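Local coordinates for protein alpha-glucosidase (Pseudoalteromonas sp. K8, PDB 5HQA) that is a calcium-binding family 97 glycoside hydrolase, an alpha-glucosidase that binds acarbose in its active-site pocket and is activated by chloride, at residues Gln44-Ser49 / Gln91-Thr96. Numbering follows the deposited sequence.
Sequences QHAPFS and QPQGGT
A46 meets Q93 where the loop after strand 30-42 passes the turn that leads into strand 95-104. Just before it, H45 turns its ring back on its own chain: ND1 donates to A46 O over 2.8 Å, nearly straight, in the imidazole plane and onto a carbonyl lone pair. This fixes the ring's rotation, and its edge-to-face partner is F42. The methyl of A46 points at the other segment and lies alongside the Q93 side chain, with CB 3.9 Å from Q93 CB and 3.8 Å from Q93 OE1. Extended beyond CG, the glutamine runs past the methyl. Within its turn, G94 N donates to Q91 OE1 (3.0 Å) from above the amide carbonyl plane, a bond that spans the cis Q91-P92 peptide. P47 contributes its carbonyl: one water hydrogen-bonds P47 O (2.6 Å) and Q93 O (3.0 Å), bridging two backbones that share no direct hydrogen bond. Q93 O also accepts from K89 NZ. With CG anti to its carbonyl carbon (chi1 -77°), the buried F48 ring extends toward G95 and T96, meeting the backbone obliquely; CE2 comes to 3.9 Å from T96 O, and CE1 lies 4.4 Å from G95 CA. This water-bridged surface contact joins two sheets of the N-terminal region, far from the calcium and glycan sites: F48 pairs by backbone with F40 of strand 30-42 and packs on F52, while G95 pairs with K89 in the hairpin of strands 75-89 and 95-104.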
loop_
_atom_site.group_PDB
_atom_site.type_symbol
_atom_site.label_atom_id
_atom_site.label_comp_id
_atom_site.label_asym_id
_atom_site.label_seq_id
_atom_site.Cartn_x
_atom_site.Cartn_y
_atom_site.Cartn_z
ATOM N N GLN A 44 6.727 -31.143 -13.145
ATOM C CA GLN A 44 6.806 -32.277 -14.053
ATOM C C GLN A 44 7.162 -31.876 -15.474
ATOM O O GLN A 44 7.968 -32.549 -16.119
ATOM C CB GLN A 44 5.472 -33.045 -14.036
ATOM C CG GLN A 44 5.446 -34.267 -14.931
ATOM C CD GLN A 44 6.531 -35.284 -14.586
ATOM O OE1 GLN A 44 6.769 -35.588 -13.413
ATOM N NE2 GLN A 44 7.198 -35.811 -15.617
ATOM N N HIS A 45 6.587 -30.795 -15.977
ATOM C CA HIS A 45 6.901 -30.325 -17.317
ATOM C C HIS A 45 8.395 -30.033 -17.450
ATOM O O HIS A 45 9.068 -29.668 -16.482
ATOM C CB HIS A 45 6.084 -29.066 -17.615
ATOM C CG HIS A 45 5.948 -28.766 -19.071
ATOM N ND1 HIS A 45 6.934 -28.125 -19.792
ATOM C CD2 HIS A 45 4.943 -29.018 -19.943
ATOM C CE1 HIS A 45 6.538 -27.993 -21.047
ATOM N NE2 HIS A 45 5.336 -28.530 -21.165
ATOM N N ALA A 46 8.917 -30.214 -18.666
ATOM C CA ALA A 46 10.306 -29.865 -18.945
ATOM C C ALA A 46 10.513 -28.355 -18.790
ATOM O O ALA A 46 9.586 -27.569 -19.018
ATOM C CB ALA A 46 10.694 -30.306 -20.356
ATOM N N PRO A 47 11.716 -27.918 -18.403
ATOM C CA PRO A 47 11.912 -26.497 -18.081
ATOM C C PRO A 47 11.899 -25.587 -19.304
ATOM O O PRO A 47 12.207 -25.996 -20.427
ATOM C CB PRO A 47 13.288 -26.477 -17.400
ATOM C CG PRO A 47 13.993 -27.670 -17.941
ATOM C CD PRO A 47 12.921 -28.717 -18.114
ATOM N N PHE A 48 11.526 -24.328 -19.070
ATOM C CA PHE A 48 11.722 -23.255 -20.048
ATOM C C PHE A 48 12.957 -22.491 -19.589
ATOM O O PHE A 48 12.874 -21.496 -18.874
ATOM C CB PHE A 48 10.503 -22.333 -20.128
ATOM C CG PHE A 48 9.340 -22.904 -20.891
ATOM C CD1 PHE A 48 9.377 -24.190 -21.403
ATOM C CD2 PHE A 48 8.204 -22.137 -21.106
ATOM C CE1 PHE A 48 8.296 -24.710 -22.113
ATOM C CE2 PHE A 48 7.128 -22.647 -21.819
ATOM C CZ PHE A 48 7.175 -23.935 -22.319
ATOM N N SER A 49 14.127 -22.984 -19.994
ATOM C CA SER A 49 15.365 -22.372 -19.527
ATOM C C SER A 49 16.334 -22.159 -20.684
ATOM O O SER A 49 16.193 -21.197 -21.443
ATOM C CB SER A 49 16.000 -23.222 -18.417
ATOM O OG SER A 49 16.248 -24.548 -18.846
ATOM N N GLN A 91 12.043 -29.114 -30.474
ATOM C CA GLN A 91 11.890 -30.396 -29.797
ATOM C C GLN A 91 13.197 -31.191 -29.934
ATOM O O GLN A 91 14.002 -30.915 -30.826
ATOM C CB GLN A 91 10.693 -31.166 -30.371
ATOM C CG GLN A 91 9.366 -30.421 -30.239
ATOM C CD GLN A 91 8.968 -30.174 -28.793
ATOM O OE1 GLN A 91 9.299 -30.960 -27.905
ATOM N NE2 GLN A 91 8.255 -29.073 -28.549
ATOM N N PRO A 92 13.444 -32.153 -29.028
ATOM C CA PRO A 92 12.624 -32.611 -27.902
ATOM C C PRO A 92 12.663 -31.648 -26.730
ATOM O O PRO A 92 13.601 -30.852 -26.606
ATOM C CB PRO A 92 13.273 -33.940 -27.523
ATOM C CG PRO A 92 14.724 -33.712 -27.813
ATOM C CD PRO A 92 14.772 -32.797 -29.027
ATOM N N GLN A 93 11.644 -31.730 -25.878
ATOM C CA GLN A 93 11.505 -30.827 -24.743
ATOM C C GLN A 93 11.629 -29.379 -25.202
ATOM O O GLN A 93 12.299 -28.553 -24.573
ATOM C CB GLN A 93 12.522 -31.160 -23.659
ATOM C CG GLN A 93 12.495 -32.623 -23.277
ATOM C CD GLN A 93 13.426 -32.916 -22.138
ATOM O OE1 GLN A 93 13.864 -32.002 -21.431
ATOM N NE2 GLN A 93 13.750 -34.188 -21.952
ATOM N N GLY A 94 10.999 -29.087 -26.338
ATOM C CA GLY A 94 10.935 -27.743 -26.863
ATOM C C GLY A 94 9.712 -27.004 -26.356
ATOM O O GLY A 94 8.947 -27.489 -25.518
ATOM N N GLY A 95 9.535 -25.802 -26.882
ATOM C CA GLY A 95 8.427 -24.976 -26.458
ATOM C C GLY A 95 8.601 -23.562 -26.956
ATOM O O GLY A 95 9.556 -23.234 -27.670
ATOM N N THR A 96 7.642 -22.726 -26.582
ATOM C CA THR A 96 7.711 -21.330 -26.962
ATOM C C THR A 96 7.036 -20.496 -25.889
ATOM O O THR A 96 6.097 -20.944 -25.222
ATOM C CB THR A 96 7.071 -21.081 -28.336
ATOM O OG1 THR A 96 7.258 -19.711 -28.713
ATOM C CG2 THR A 96 5.580 -21.399 -28.309
HETATM O O HOH W 1 13.438 -27.801 -21.926
#